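Local coordinates for structure-specific endonuclease subunit slx4 (Schizosaccharomyces pombe, PDB 4ZDT), which acts as the regulatory subunit of the Slx1-Slx4 structure-specific endonuclease, which cuts branched DNA during repair and recombination, and here contributes its C-terminal domain, at residues N49-L52 with D53-K56; Q40-L43 with K44-L48. One frame throughout, in Å; residues are numbered along the deposited sequence.

Interaction 1 (N49-L52 with D53-K56)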
loop_
_atom_site.group_PDB
_atom_site.type_symbol
_atom_site.label_atom_id
_atom_site.label_comp_id
_atom_site.label_asym_id
_atom_site.label_seq_id
_atom_site.Cartn_x
_atom_site.Cartn_y
_atom_site.Cartn_z
ATOM N N ASN B 49 17.336 -8.112 6.168
ATOM C CA ASN B 49 18.479 -7.169 6.278
ATOM C C ASN B 49 18.768 -6.507 4.940
ATOM O O ASN B 49 19.206 -7.184 4.000
ATOM C CB ASN B 49 19.757 -7.885 6.742
ATOM C CG ASN B 49 19.544 -8.727 7.993
ATOM O OD1 ASN B 49 19.843 -9.942 8.010
ATOM N ND2 ASN B 49 19.056 -8.094 9.039
ATOM N N VAL B 50 18.542 -5.195 4.877
ATOM C CA VAL B 50 18.829 -4.388 3.691
ATOM C C VAL B 50 19.463 -3.062 4.083
ATOM O O VAL B 50 19.246 -2.556 5.196
ATOM C CB VAL B 50 17.567 -4.126 2.841
ATOM C CG1 VAL B 50 17.023 -5.441 2.293
ATOM C CG2 VAL B 50 16.485 -3.391 3.668
ATOM N N SER B 51 20.225 -2.500 3.152
ATOM C CA SER B 51 20.938 -1.249 3.357
ATOM C C SER B 51 20.008 -0.070 3.184
ATOM O O SER B 51 18.943 -0.192 2.574
ATOM C CB SER B 51 22.067 -1.140 2.320
ATOM O OG SER B 51 21.510 -1.094 1.004
ATOM N N LEU B 52 20.422 1.081 3.704
ATOM C CA LEU B 52 19.724 2.340 3.450
ATOM C C LEU B 52 19.685 2.714 1.972
ATOM O O LEU B 52 18.686 3.265 1.504
ATOM C CB LEU B 52 20.328 3.483 4.282
ATOM C CG LEU B 52 20.110 3.412 5.799
ATOM C CD1 LEU B 52 20.644 4.691 6.476
ATOM C CD2 LEU B 52 18.633 3.202 6.132
ATOM N N ASP B 53 20.754 2.404 1.227
ATOM C CA ASP B 53 20.748 2.632 -0.225
ATOM C C ASP B 53 19.684 1.806 -0.942
ATOM O O ASP B 53 18.999 2.304 -1.847
ATOM C CB ASP B 53 22.123 2.349 -0.850
ATOM C CG ASP B 53 23.151 3.450 -0.558
ATOM O OD1 ASP B 53 22.767 4.536 -0.078
ATOM O OD2 ASP B 53 24.347 3.220 -0.805
ATOM N N LEU B 54 19.532 0.553 -0.525
ATOM C CA LEU B 54 18.518 -0.326 -1.097
ATOM C C LEU B 54 17.115 0.183 -0.783
ATOM O O LEU B 54 16.204 0.067 -1.603
ATOM C CB LEU B 54 18.690 -1.753 -0.574
ATOM C CG LEU B 54 19.578 -2.679 -1.410
ATOM C CD1 LEU B 54 19.612 -4.076 -0.809
ATOM C CD2 LEU B 54 19.100 -2.723 -2.853
ATOM N N ILE B 55 16.946 0.748 0.409
ATOM C CA ILE B 55 15.648 1.286 0.833
ATOM C C ILE B 55 15.318 2.552 0.060
ATOM O O ILE B 55 14.236 2.674 -0.496
ATOM C CB ILE B 55 15.584 1.521 2.362
ATOM C CG1 ILE B 55 15.555 0.174 3.078
ATOM C CG2 ILE B 55 14.331 2.352 2.738
ATOM C CD1 ILE B 55 15.914 0.252 4.564
ATOM N N LYS B 56 16.275 3.476 -0.015
ATOM C CA LYS B 56 16.083 4.715 -0.765
ATOM C C LYS B 56 15.744 4.448 -2.227
ATOM O O LYS B 56 14.833 5.091 -2.775
ATOM C CB LYS B 56 17.295 5.645 -0.620
ATOM C CG LYS B 56 17.515 6.106 0.816
ATOM C CD LYS B 56 18.853 6.815 1.009
ATOM C CE LYS B 56 18.970 7.318 2.448
ATOM N NZ LYS B 56 20.302 7.951 2.718
#

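Interaction 2 (Q40-L43 with K44-L48)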
loop_
_atom_site.group_PDB
_atom_site.type_symbol
_atom_site.label_atom_id
_atom_site.label_comp_id
_atom_site.label_asym_id
_atom_site.label_seq_id
_atom_site.Cartn_x
_atom_site.Cartn_y
_atom_site.Cartn_z
ATOM N N GLN B 40 14.297 0.512 8.176
ATOM C CA GLN B 40 15.377 -0.476 8.147
ATOM C C GLN B 40 15.314 -1.416 9.356
ATOM O O GLN B 40 15.436 -2.638 9.210
ATOM C CB GLN B 40 16.734 0.229 8.055
ATOM C CG GLN B 40 17.937 -0.711 7.925
ATOM C CD GLN B 40 19.247 0.051 7.837
ATOM O OE1 GLN B 40 19.498 0.962 8.633
ATOM N NE2 GLN B 40 20.087 -0.307 6.860
ATOM N N LEU B 41 15.100 -0.842 10.543
ATOM C CA LEU B 41 14.966 -1.628 11.781
ATOM C C LEU B 41 13.699 -2.473 11.776
ATOM O O LEU B 41 13.717 -3.646 12.184
ATOM C CB LEU B 41 14.999 -0.699 13.007
ATOM C CG LEU B 41 16.311 0.038 13.277
ATOM C CD1 LEU B 41 16.074 1.328 14.097
ATOM C CD2 LEU B 41 17.290 -0.874 13.993
ATOM N N TRP B 42 12.607 -1.888 11.281
ATOM C CA TRP B 42 11.338 -2.616 11.140
ATOM C C TRP B 42 11.544 -3.833 10.238
ATOM O O TRP B 42 11.129 -4.942 10.570
ATOM C CB TRP B 42 10.264 -1.677 10.566
ATOM C CG TRP B 42 8.833 -2.226 10.450
ATOM C CD1 TRP B 42 7.851 -2.165 11.405
ATOM C CD2 TRP B 42 8.225 -2.825 9.293
ATOM N NE1 TRP B 42 6.678 -2.724 10.926
ATOM C CE2 TRP B 42 6.880 -3.133 9.634
ATOM C CE3 TRP B 42 8.685 -3.136 8.001
ATOM C CZ2 TRP B 42 5.992 -3.741 8.732
ATOM C CZ3 TRP B 42 7.797 -3.748 7.100
ATOM C CH2 TRP B 42 6.464 -4.043 7.479
ATOM N N LEU B 43 12.203 -3.631 9.097
ATOM C CA LEU B 43 12.516 -4.750 8.217
ATOM C C LEU B 43 13.384 -5.799 8.910
ATOM O O LEU B 43 13.166 -6.991 8.747
ATOM C CB LEU B 43 13.195 -4.268 6.921
ATOM C CG LEU B 43 12.293 -3.424 6.021
ATOM C CD1 LEU B 43 13.118 -2.712 4.945
ATOM C CD2 LEU B 43 11.172 -4.318 5.431
ATOM N N LYS B 44 14.382 -5.345 9.660
ATOM C CA LYS B 44 15.285 -6.279 10.347
ATOM C C LYS B 44 14.506 -7.215 11.288
ATOM O O LYS B 44 14.720 -8.436 11.290
ATOM C CB LYS B 44 16.367 -5.498 11.093
ATOM C CG LYS B 44 17.431 -6.365 11.764
ATOM C CD LYS B 44 18.451 -5.480 12.473
ATOM C CE LYS B 44 19.323 -6.312 13.427
ATOM N NZ LYS B 44 20.396 -5.451 14.009
ATOM N N ARG B 45 13.578 -6.637 12.056
ATOM C CA ARG B 45 12.661 -7.416 12.914
ATOM C C ARG B 45 11.807 -8.414 12.136
ATOM O O ARG B 45 11.311 -9.386 12.714
ATOM C CB ARG B 45 11.740 -6.485 13.721
ATOM C CG ARG B 45 12.429 -5.761 14.876
ATOM C CD ARG B 45 11.414 -5.019 15.783
ATOM N NE ARG B 45 11.283 -3.600 15.437
ATOM C CZ ARG B 45 10.167 -3.008 15.004
ATOM N NH1 ARG B 45 9.037 -3.694 14.855
ATOM N NH2 ARG B 45 10.188 -1.708 14.721
ATOM N N LYS B 46 11.624 -8.179 10.834
ATOM C CA LYS B 46 10.855 -9.108 9.996
ATOM C C LYS B 46 11.763 -10.078 9.235
ATOM O O LYS B 46 11.372 -10.590 8.185
ATOM C CB LYS B 46 9.977 -8.353 8.984
ATOM C CG LYS B 46 9.122 -7.204 9.525
ATOM C CD LYS B 46 8.060 -7.685 10.475
ATOM C CE LYS B 46 7.128 -6.554 10.869
ATOM N NZ LYS B 46 7.749 -5.594 11.811
ATOM N N ASN B 47 12.966 -10.314 9.754
ATOM C CA ASN B 47 13.948 -11.189 9.110
ATOM C C ASN B 47 14.385 -10.674 7.722
ATOM O O ASN B 47 14.565 -11.471 6.798
ATOM C CB ASN B 47 13.391 -12.624 8.962
ATOM C CG ASN B 47 13.744 -13.531 10.131
ATOM O OD1 ASN B 47 14.502 -13.156 11.029
ATOM N ND2 ASN B 47 13.194 -14.748 10.118
ATOM N N LEU B 48 14.526 -9.358 7.565
ATOM C CA LEU B 48 15.005 -8.801 6.284
ATOM C C LEU B 48 16.089 -7.746 6.474
ATOM O O LEU B 48 15.796 -6.619 6.873
ATOM C CB LEU B 48 13.853 -8.222 5.435
ATOM C CG LEU B 48 14.282 -7.782 4.013
ATOM C CD1 LEU B 48 14.525 -8.989 3.146
ATOM C CD2 LEU B 48 13.262 -6.877 3.342
HETATM O O HOH W 1 17.065 -4.312 7.551
#

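Interaction 1 (N49-L52 with D53-K56)
Val50 and Ile55 make the apolar centre: CG2 of Val50 sits 3.7 Å from CG1 of Ile55, the two side chains crossing at about a right angle. The other valine methyl, CG1, is turned anti to its own carbonyl carbon (chi1 -64°), which leaves CG2 to meet the isoleucine. Beside this pair, Leu54 brings CD1 to within 4.2 Å of Val50 CB, and on the far side Leu52 CD2 lies 4.3 Å from Ile55 CD1. Thr8 of helix 3-18 touches both Val50 and Leu54, while Leu52 and Ile55 lean on Val36 of helix 36-45. Farther out the contact turns polar. Ser51 OG, swung between its backbone N and carbonyl carbon (chi1 63°), accepts from Leu54 N at 3.0 Å, and Leu54 CB packs against the same oxygen at 3.3 Å. Without that hydroxyl, as with an alanine here, the amide of Leu54 would probably lose its side-chain acceptor. The regular backbone bonds then begin: Ile55 N donates to Ser51 O, and Lys56 N to Leu52 O over 2.9 Å, nearly straight at 170°. The aliphatic chain of Lys56 runs past that carbonyl. This is a serine N-cap opening helix 52-62.

Interaction 2 (Q40-L43 with K44-L48)
Lys46 folds its chain back over the indole of Trp42, laying its ammonium on one face of the ring. NZ stands 3.3 Å from the centroid of the five-membered ring, 17° off the normal, a cation-pi contact, while CE makes a CH-pi contact with the six-membered ring of the same indole at 4.0 Å. Bends at chi2 (-66°) and chi4 (-74°) of the lysine curl it back. The indole N-H is spent elsewhere, on Asp21, whose carboxylate belongs to the loop after helix 3-18. Arg45 approaches Trp42 differently: its guanidinium plane is almost perpendicular to the ring, with NH1 4.0 Å from Trp42 CD1. The helix ends here in a Schellman motif with Asn47 as its C-prime residue. Leu43 O takes Lys46 N at 2.9 Å and Leu48 N at 3.0 Å, from opposite faces of its carbonyl plane, and Asn47 N bonds to Lys44 O. The turn brings Leu48 alongside Leu43, CD2 to CD2 at 3.9 Å, and a water donates to both Gln40 O and Leu48 O. With Lys44, Arg45 and Lys46 all at the helix C-terminus, and the Lys46 ammonium on an electron-rich ring, the arrangement is likely to be favoured by helix dipole and indole alike.

In the fold
The two contacts follow one another along the chain, their centres about 11 Å apart: interaction 2 ends helix 36-45, and interaction 1 starts helix 52-62. Gln40 ties them together. Its NE2 lies 2.9 Å from Val50 O, a probable hydrogen bond, and its CB packs 3.6 Å from Ile55 CD1. Nearer the turn, Lys44 CG meets Asn49 ND2 at 3.6 Å. A glycerol, probably from the crystallisation liquor, hydrogen-bonds to both Gln40 NE2 and Leu52 N, so it sits where the contacts join. Helix 3-18 meets interaction 1 through Thr8 and interaction 2 through Val15. The Slx1 chain touches neither, so this connection between two helices belongs to the internal fold of the Slx4 domain.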